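Local coordinates for protein adhesin (Streptococcus sanguinis SK1 = NCTC 7863, PDB 6VT2) that binds sialoglycans through two tandem Siglec-like modules, consistent with a role in attaching the bacterium to sialylated host targets, at residues 4-9 with 28-33; 35-40 with 101-106. All coordinates share one frame; numbering follows the deposited sequence.

Contact 1: residues 4-9 with 28-33. With CA (calcium ion), chain H.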
ATOM      1  N   THR A   4      56.521 -33.054   4.995  1.00 13.58           N
ATOM      2  CA  THR A   4      55.777 -32.104   4.147  1.00 14.58           C
ATOM      3  C   THR A   4      54.974 -31.164   5.015  1.00 14.59           C
ATOM      4  O   THR A   4      54.301 -31.569   5.670  1.00 12.86           O
ATOM      5  CB  THR A   4      54.810 -32.884   3.258  1.00 12.54           C
ATOM      6  OG1 THR A   4      55.630 -33.742   2.469  1.00 16.38           O
ATOM      7  CG2 THR A   4      54.034 -31.980   2.326  1.00 12.81           C
ATOM      8  N   PRO A   5      55.081 -29.853   4.932  1.00 11.57           N
ATOM      9  CA  PRO A   5      54.237 -29.029   5.766  1.00 12.60           C
ATOM     10  C   PRO A   5      52.773 -29.035   5.323  1.00 12.13           C
ATOM     11  O   PRO A   5      52.500 -29.484   4.290  1.00 12.95           O
ATOM     12  CB  PRO A   5      54.911 -27.668   5.604  1.00 13.97           C
ATOM     13  CG  PRO A   5      55.585 -27.691   4.270  1.00 19.48           C
ATOM     14  CD  PRO A   5      55.994 -29.129   4.064  1.00 14.26           C
ATOM     15  N   PRO A   6      51.850 -28.545   6.170  1.00 11.03           N
ATOM     16  CA  PRO A   6      50.467 -28.498   5.817  1.00  9.29           C
ATOM     17  C   PRO A   6      50.147 -27.596   4.624  1.00 10.61           C
ATOM     18  O   PRO A   6      50.938 -26.791   4.307  1.00 13.58           O
ATOM     19  CB  PRO A   6      49.747 -27.910   7.038  1.00  9.14           C
ATOM     20  CG  PRO A   6      50.691 -28.153   8.170  1.00 12.39           C
ATOM     21  CD  PRO A   6      52.061 -28.077   7.547  1.00 11.94           C
ATOM     22  N   THR A   7      49.005 -27.850   4.015  1.00 10.03           N
ATOM     23  CA  THR A   7      48.489 -27.097   2.872  1.00  9.55           C
ATOM     24  C   THR A   7      47.471 -26.097   3.405  1.00 11.85           C
ATOM     25  O   THR A   7      46.534 -26.532   4.012  1.00 13.80           O
ATOM     26  CB  THR A   7      47.872 -28.039   1.841  1.00 15.08           C
ATOM     27  OG1 THR A   7      48.891 -28.926   1.399  1.00 17.83           O
ATOM     28  CG2 THR A   7      47.287 -27.307   0.655  1.00 17.48           C
ATOM     29  N   ILE A   8      47.667 -24.825   3.088  1.00 10.28           N
ATOM     30  CA  ILE A   8      46.828 -23.746   3.591  1.00  9.74           C
ATOM     31  C   ILE A   8      46.108 -23.108   2.415  1.00 12.80           C
ATOM     32  O   ILE A   8      46.742 -22.761   1.413  1.00 13.95           O
ATOM     33  CB  ILE A   8      47.663 -22.675   4.319  1.00 11.20           C
ATOM     34  CG1 ILE A   8      48.501 -23.255   5.435  1.00 10.72           C
ATOM     35  CG2 ILE A   8      46.758 -21.570   4.886  1.00 12.55           C
ATOM     36  CD1 ILE A   8      49.493 -22.327   5.962  1.00 12.81           C
ATOM     37  N   THR A   9      44.789 -22.977   2.606  0.72 10.81           N
ATOM     38  CA  THR A   9      43.900 -22.397   1.604  0.72 11.32           C
ATOM     39  C   THR A   9      43.197 -21.157   2.227  0.72 12.43           C
ATOM     40  O   THR A   9      42.759 -21.278   3.331  0.72 11.53           O
ATOM     41  CB  THR A   9      42.862 -23.363   1.039  0.72 13.26           C
ATOM     42  OG1 THR A   9      43.622 -24.379   0.393  0.72 19.53           O
ATOM     43  CG2 THR A   9      41.966 -22.702   0.033  0.72 21.70           C
ATOM     44  N   THR A  28      43.177 -25.656   6.457  1.00 11.10           N
ATOM     45  CA  THR A  28      44.513 -26.261   6.483  1.00  9.29           C
ATOM     46  C   THR A  28      44.378 -27.778   6.428  1.00 13.48           C
ATOM     47  O   THR A  28      43.603 -28.240   7.087  1.00 11.31           O
ATOM     48  CB  THR A  28      45.348 -25.798   7.681  1.00 10.96           C
ATOM     49  OG1 THR A  28      45.426 -24.376   7.632  1.00 15.01           O
ATOM     50  CG2 THR A  28      46.755 -26.347   7.682  1.00 14.05           C
ATOM     51  N   THR A  29      45.095 -28.414   5.524  1.00 12.45           N
ATOM     52  CA  THR A  29      45.078 -29.956   5.628  1.00 11.43           C
ATOM     53  C   THR A  29      46.513 -30.458   5.690  1.00 12.12           C
ATOM     54  O   THR A  29      47.382 -29.780   5.415  1.00 12.31           O
ATOM     55  CB  THR A  29      44.399 -30.533   4.388  1.00 15.62           C
ATOM     56  OG1 THR A  29      45.181 -30.108   3.282  1.00 18.38           O
ATOM     57  CG2 THR A  29      43.000 -30.027   4.146  1.00 13.37           C
ATOM     58  N   ASP A  30      46.663 -31.718   6.030  1.00 11.41           N
ATOM     59  CA  ASP A  30      47.994 -32.342   6.033  1.00 11.50           C
ATOM     60  C   ASP A  30      47.755 -33.816   5.801  1.00 15.05           C
ATOM     61  O   ASP A  30      46.881 -34.300   6.407  1.00 12.45           O
ATOM     62  CB  ASP A  30      48.748 -32.066   7.325  1.00 10.88           C
ATOM     63  CG  ASP A  30      50.198 -32.495   7.261  1.00 14.90           C
ATOM     64  OD1 ASP A  30      50.947 -31.775   6.745  1.00 15.30           O
ATOM     65  OD2 ASP A  30      50.510 -33.505   7.834  1.00 14.65           O
ATOM     66  N   ASP A  31      48.669 -34.511   5.149  1.00 15.74           N
ATOM     67  CA  ASP A  31      48.507 -35.963   4.909  1.00 14.73           C
ATOM     68  C   ASP A  31      48.609 -36.766   6.219  1.00 13.33           C
ATOM     69  O   ASP A  31      48.015 -37.755   6.297  1.00 16.42           O
ATOM     70  CB  ASP A  31      49.538 -36.493   3.929  1.00 14.30           C
ATOM     71  CG  ASP A  31      49.136 -36.451   2.460  1.00 33.42           C
ATOM     72  OD1 ASP A  31      48.075 -35.894   2.162  1.00 33.11           O
ATOM     73  OD2 ASP A  31      49.893 -36.999   1.654  1.00 28.10           O
ATOM     74  N   SER A  32      49.244 -36.245   7.257  1.00 13.10           N
ATOM     75  CA  SER A  32      49.256 -36.869   8.595  1.00 13.55           C
ATOM     76  C   SER A  32      47.857 -36.790   9.200  1.00 16.41           C
ATOM     77  O   SER A  32      47.621 -37.474  10.109  1.00 15.95           O
ATOM     78  CB  SER A  32      50.206 -36.200   9.525  1.00 12.63           C
ATOM     79  OG  SER A  32      49.718 -34.917   9.940  1.00 14.23           O
ATOM     80  N   GLY A  33      47.077 -35.790   8.791  1.00 12.44           N
ATOM     81  CA  GLY A  33      45.782 -35.544   9.364  1.00 13.46           C
ATOM     82  C   GLY A  33      45.780 -34.673  10.582  1.00 11.96           C
ATOM     83  O   GLY A  33      44.706 -34.489  11.142  1.00 11.67           O
TER
HETATM   84 CA    CA H 702      52.855 -33.134   7.064  1.00 13.21          CA
HETATM   85  O   HOH W   1      52.141 -34.339   5.203  1.00 16.73           O
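Thr7 and Thr29 face each other as an antiparallel hydrogen-bonded pair, Thr7 N giving to Thr29 O at 2.9 Å and Thr29 N returning a bond to Thr7 O at 2.8 Å. The neighbouring pair, Ile8 with Thr28, is non-hydrogen-bonded, and there the CA-H of Thr28 also leans on Thr7 O. Beyond the pairing, Thr4 and Asp30, the first residue of a type I turn ending at Gly33, come close enough to bind the same calcium ion. On the face that carries Ile8 and Thr28, Thr28 OG1 lies alongside the start of the isoleucine chain. The methyl of Thr28, CG2, lies anti to the backbone N, with OG1 at chi1 -57°, and reaches the proline ring instead; Thr28 CG2 to Pro6 CB at 3.4 Å is tight packing. This face turns inward onto Ala102 and Val35 of the second sheet, as in the V-set-like sandwich expected of a Siglec-like module, with strand 7-9 at the border of its sheet. Asp30 has CG anti to its own N (chi1 -170°), which carries the carboxylate to the metal. It chelates with both oxygens, OD1 at 2.4 Å and OD2 at 2.5 Å from the calcium, while Thr4 O binds at 2.5 Å; a water, Asp2 and Asp104 complete the site. Asp30 OD2 is further held by Ser32 N, 3.1 Å away and above the carboxylate plane, in an Asx turn, and by Ser32 OG on the anti side at 2.7 Å.

Contact 2: residues 35-40 with 101-106. With CA (calcium ion), chain H; SO4 (sulfate ion), chain L.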
ATOM      1  N   VAL A  35      47.262 -31.072  12.408  1.00  9.85           N
ATOM      2  CA  VAL A  35      47.945 -29.803  12.413  1.00 11.03           C
ATOM      3  C   VAL A  35      47.927 -29.253  13.829  1.00  9.75           C
ATOM      4  O   VAL A  35      46.887 -29.267  14.515  1.00 11.39           O
ATOM      5  CB  VAL A  35      47.269 -28.855  11.421  1.00 11.20           C
ATOM      6  CG1 VAL A  35      47.739 -27.429  11.647  1.00 10.78           C
ATOM      7  CG2 VAL A  35      47.520 -29.323  10.024  1.00 12.64           C
ATOM      8  N   ASN A  36      49.088 -28.845  14.285  1.00 10.44           N
ATOM      9  CA  ASN A  36      49.278 -28.468  15.655  1.00 10.73           C
ATOM     10  C   ASN A  36      49.284 -26.961  15.837  1.00 13.80           C
ATOM     11  O   ASN A  36      48.991 -26.488  16.922  1.00 15.70           O
ATOM     12  CB  ASN A  36      50.575 -29.076  16.195  1.00 11.16           C
ATOM     13  CG  ASN A  36      50.414 -30.486  16.641  1.00 13.22           C
ATOM     14  OD1 ASN A  36      49.456 -31.123  16.323  1.00 13.38           O
ATOM     15  ND2 ASN A  36      51.459 -31.014  17.292  1.00 16.35           N
ATOM     16  N   ARG A  37      49.638 -26.186  14.819  1.00 11.83           N
ATOM     17  CA  ARG A  37      49.675 -24.725  14.965  1.00 15.64           C
ATOM     18  C   ARG A  37      49.193 -24.096  13.665  1.00 12.53           C
ATOM     19  O   ARG A  37      49.490 -24.596  12.652  1.00 10.48           O
ATOM     20  CB  ARG A  37      51.093 -24.201  15.193  1.00 17.59           C
ATOM     21  CG  ARG A  37      51.785 -24.751  16.432  1.00 19.99           C
ATOM     22  CD  ARG A  37      53.193 -24.283  16.615  1.00 36.00           C
ATOM     23  NE  ARG A  37      53.540 -22.930  16.992  1.00 44.22           N
ATOM     24  CZ  ARG A  37      52.810 -22.010  17.559  1.00 58.25           C
ATOM     25  NH1 ARG A  37      53.373 -20.832  17.774  1.00 45.70           N
ATOM     26  NH2 ARG A  37      51.544 -22.158  17.880  1.00 66.65           N
ATOM     27  N   VAL A  38      48.263 -23.110  13.829  1.00 13.20           N
ATOM     28  CA  VAL A  38      48.043 -22.155  12.646  1.00  9.97           C
ATOM     29  C   VAL A  38      48.305 -20.758  13.229  1.00 13.04           C
ATOM     30  O   VAL A  38      47.813 -20.473  14.234  1.00 14.25           O
ATOM     31  CB  VAL A  38      46.607 -22.326  12.147  1.00  9.75           C
ATOM     32  CG1 VAL A  38      46.295 -21.311  11.061  1.00 10.33           C
ATOM     33  CG2 VAL A  38      46.371 -23.746  11.658  1.00 11.34           C
ATOM     34  N   ILE A  39      49.125 -19.985  12.559  1.00 12.65           N
ATOM     35  CA  ILE A  39      49.615 -18.677  13.029  1.00 13.35           C
ATOM     36  C   ILE A  39      49.239 -17.627  11.986  1.00 11.03           C
ATOM     37  O   ILE A  39      49.354 -17.899  10.856  1.00 11.53           O
ATOM     38  CB  ILE A  39      51.159 -18.752  13.108  1.00 12.37           C
ATOM     39  CG1 ILE A  39      51.579 -19.700  14.219  1.00 18.67           C
ATOM     40  CG2 ILE A  39      51.807 -17.397  13.269  1.00 17.62           C
ATOM     41  CD1 ILE A  39      53.025 -20.109  14.130  1.00 28.54           C
ATOM     42  N   VAL A  40      48.808 -16.465  12.441  1.00  9.81           N
ATOM     43  CA  VAL A  40      48.636 -15.294  11.570  1.00  8.98           C
ATOM     44  C   VAL A  40      49.652 -14.303  12.095  1.00  9.80           C
ATOM     45  O   VAL A  40      49.623 -14.059  13.239  1.00 10.82           O
ATOM     46  CB  VAL A  40      47.223 -14.724  11.626  1.00  9.12           C
ATOM     47  CG1 VAL A  40      47.102 -13.542  10.686  1.00  9.39           C
ATOM     48  CG2 VAL A  40      46.220 -15.777  11.288  1.00 10.12           C
ATOM     49  N   ARG A 101      50.677 -19.270   8.687  1.00  9.87           N
ATOM     50  CA  ARG A 101      51.545 -20.427   8.678  1.00  8.69           C
ATOM     51  C   ARG A 101      50.884 -21.558   9.449  1.00 10.50           C
ATOM     52  O   ARG A 101      50.113 -21.328  10.271  1.00 12.30           O
ATOM     53  CB  ARG A 101      52.892 -20.128   9.331  1.00 10.62           C
ATOM     54  CG  ARG A 101      53.604 -18.933   8.724  1.00 11.18           C
ATOM     55  CD  ARG A 101      54.906 -18.777   9.467  1.00  9.08           C
ATOM     56  NE  ARG A 101      55.920 -19.693   9.004  1.00  9.70           N
ATOM     57  CZ  ARG A 101      57.139 -19.731   9.495  1.00 13.45           C
ATOM     58  NH1 ARG A 101      57.483 -18.938  10.478  1.00 12.43           N
ATOM     59  NH2 ARG A 101      58.039 -20.560   9.014  1.00 12.56           N
ATOM     60  N   ALA A 102      51.246 -22.757   9.081  1.00  9.35           N
ATOM     61  CA  ALA A 102      50.716 -23.887   9.812  1.00 10.80           C
ATOM     62  C   ALA A 102      51.825 -24.908  10.006  1.00 10.33           C
ATOM     63  O   ALA A 102      52.732 -25.015   9.178  1.00 10.92           O
ATOM     64  CB  ALA A 102      49.536 -24.526   9.090  1.00 11.16           C
ATOM     65  N   GLU A 103      51.730 -25.664  11.100  1.00 11.00           N
ATOM     66  CA  GLU A 103      52.724 -26.685  11.438  1.00 11.53           C
ATOM     67  C   GLU A 103      52.034 -27.984  11.793  1.00 12.76           C
ATOM     68  O   GLU A 103      51.033 -27.978  12.524  1.00 12.15           O
ATOM     69  CB  GLU A 103      53.546 -26.177  12.584  1.00 14.30           C
ATOM     70  CG  GLU A 103      54.689 -27.163  12.995  1.00 14.93           C
ATOM     71  CD  GLU A 103      55.432 -26.579  14.172  1.00 24.87           C
ATOM     72  OE1 GLU A 103      55.707 -27.326  15.127  1.00 29.80           O
ATOM     73  OE2 GLU A 103      55.685 -25.341  14.187  1.00 26.42           O
ATOM     74  N   ASP A 104      52.555 -29.083  11.248  1.00 11.02           N
ATOM     75  CA  ASP A 104      51.998 -30.404  11.521  1.00 11.00           C
ATOM     76  C   ASP A 104      52.641 -30.964  12.791  1.00 13.11           C
ATOM     77  O   ASP A 104      53.456 -30.316  13.460  1.00 16.66           O
ATOM     78  CB  ASP A 104      52.113 -31.326  10.293  1.00 12.21           C
ATOM     79  CG  ASP A 104      53.527 -31.745   9.936  1.00 11.14           C
ATOM     80  OD1 ASP A 104      54.403 -31.531  10.779  1.00 12.39           O
ATOM     81  OD2 ASP A 104      53.646 -32.249   8.769  1.00 15.20           O
ATOM     82  N   ALA A 105      52.199 -32.163  13.186  1.00 17.15           N
ATOM     83  CA  ALA A 105      52.702 -32.675  14.450  1.00 21.98           C
ATOM     84  C   ALA A 105      54.130 -33.160  14.336  1.00 20.41           C
ATOM     85  O   ALA A 105      54.824 -33.240  15.349  1.00 21.38           O
ATOM     86  CB  ALA A 105      51.820 -33.817  14.956  1.00 25.76           C
ATOM     87  N   ALA A 106      54.618 -33.384  13.117  1.00 20.20           N
ATOM     88  CA  ALA A 106      56.001 -33.761  12.902  1.00 14.79           C
ATOM     89  C   ALA A 106      56.931 -32.558  12.924  1.00 17.56           C
ATOM     90  O   ALA A 106      58.150 -32.719  12.799  1.00 21.59           O
ATOM     91  CB  ALA A 106      56.106 -34.532  11.575  1.00 17.30           C
TER
HETATM   92 CA    CA H 702      52.855 -33.134   7.064  1.00 13.21          CA
HETATM   93  S   SO4 L 706      50.697 -19.998  19.209  1.00158.41           S
HETATM   94  O1  SO4 L 706      50.393 -18.948  20.129  1.00162.39           O
HETATM   95  O2  SO4 L 706      51.084 -19.488  18.000  1.00160.94           O
HETATM   96  O3  SO4 L 706      51.707 -20.782  19.821  1.00149.56           O
HETATM   97  O4  SO4 L 706      49.494 -20.769  19.079  1.00149.55           O
HETATM   98  O   HOH W   1      52.141 -34.339   5.203  1.00 16.73           O
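Glu103 O takes two backbone donors from consecutive residues, Asn36 N at 2.8 Å, almost in line with the C=O, and Arg37 N at 3.2 Å, with a more bent approach. Past this point the pairing is regular and antiparallel: Glu103 N gives to Arg37 O, then Ile39 N to Arg101 O and Arg101 N back to Ile39 O. The Asn36 amide packs over Ala105, with ND2 3.5 Å from Ala105 CA, while its OD1 accepts from Arg34 NE. Arg37 and Glu103 run side by side on one face, the carboxylate nearest the aliphatic part of the arginine, Glu103 OE2 to Arg37 CD 3.6 Å. Their charged groups stop short of a salt bridge and lie with planes 85° apart. A bend at chi3 (71°) turns the guanidinium over Ile39 CD1; the sulfate modelled there is doubtfully close. Arg101 NH2 forms a salt bridge with Asp47 OD1 and a hydrogen bond to Thr110 O, while Ala102 N gives to Thr110 OG1. On the other face, Ala102 CB touches Val35 CG1 and Val38 CG2, both from one side. Asp104 points away from strand 35-40; its OD2 binds the calcium ion at 2.1 Å and its OD1 accepts from Asn108 N. The doubled acceptance at Glu103 O makes Asn36, Arg37 and Glu103 a classic beta bulge, ending an edge-strand pairing that leads into the calcium site of the Siglec-like domain.

Contacts 1 and 2 belong to the first Siglec-like module, their centres about 9 Å apart, and lie in different sheets of its sandwich. Contact 1 closes first along the chain, joining strand 7-9 to strand 21-29; contact 2 then pairs the next strand, 35-41, with the much later 95-104. Between the sheets, Ile8 CD1 comes within 3.6 Å of Ala102 N and Pro6 CD within 3.5 Å of Ala102 O. Asp30 OD1 and Asp104 OD2 sit 3.4 Å apart, a closeness of like charges that the shared calcium ion probably offsets. The metal thus ties together the N-terminal segment, the turn between the sheets and the end of strand 95-104.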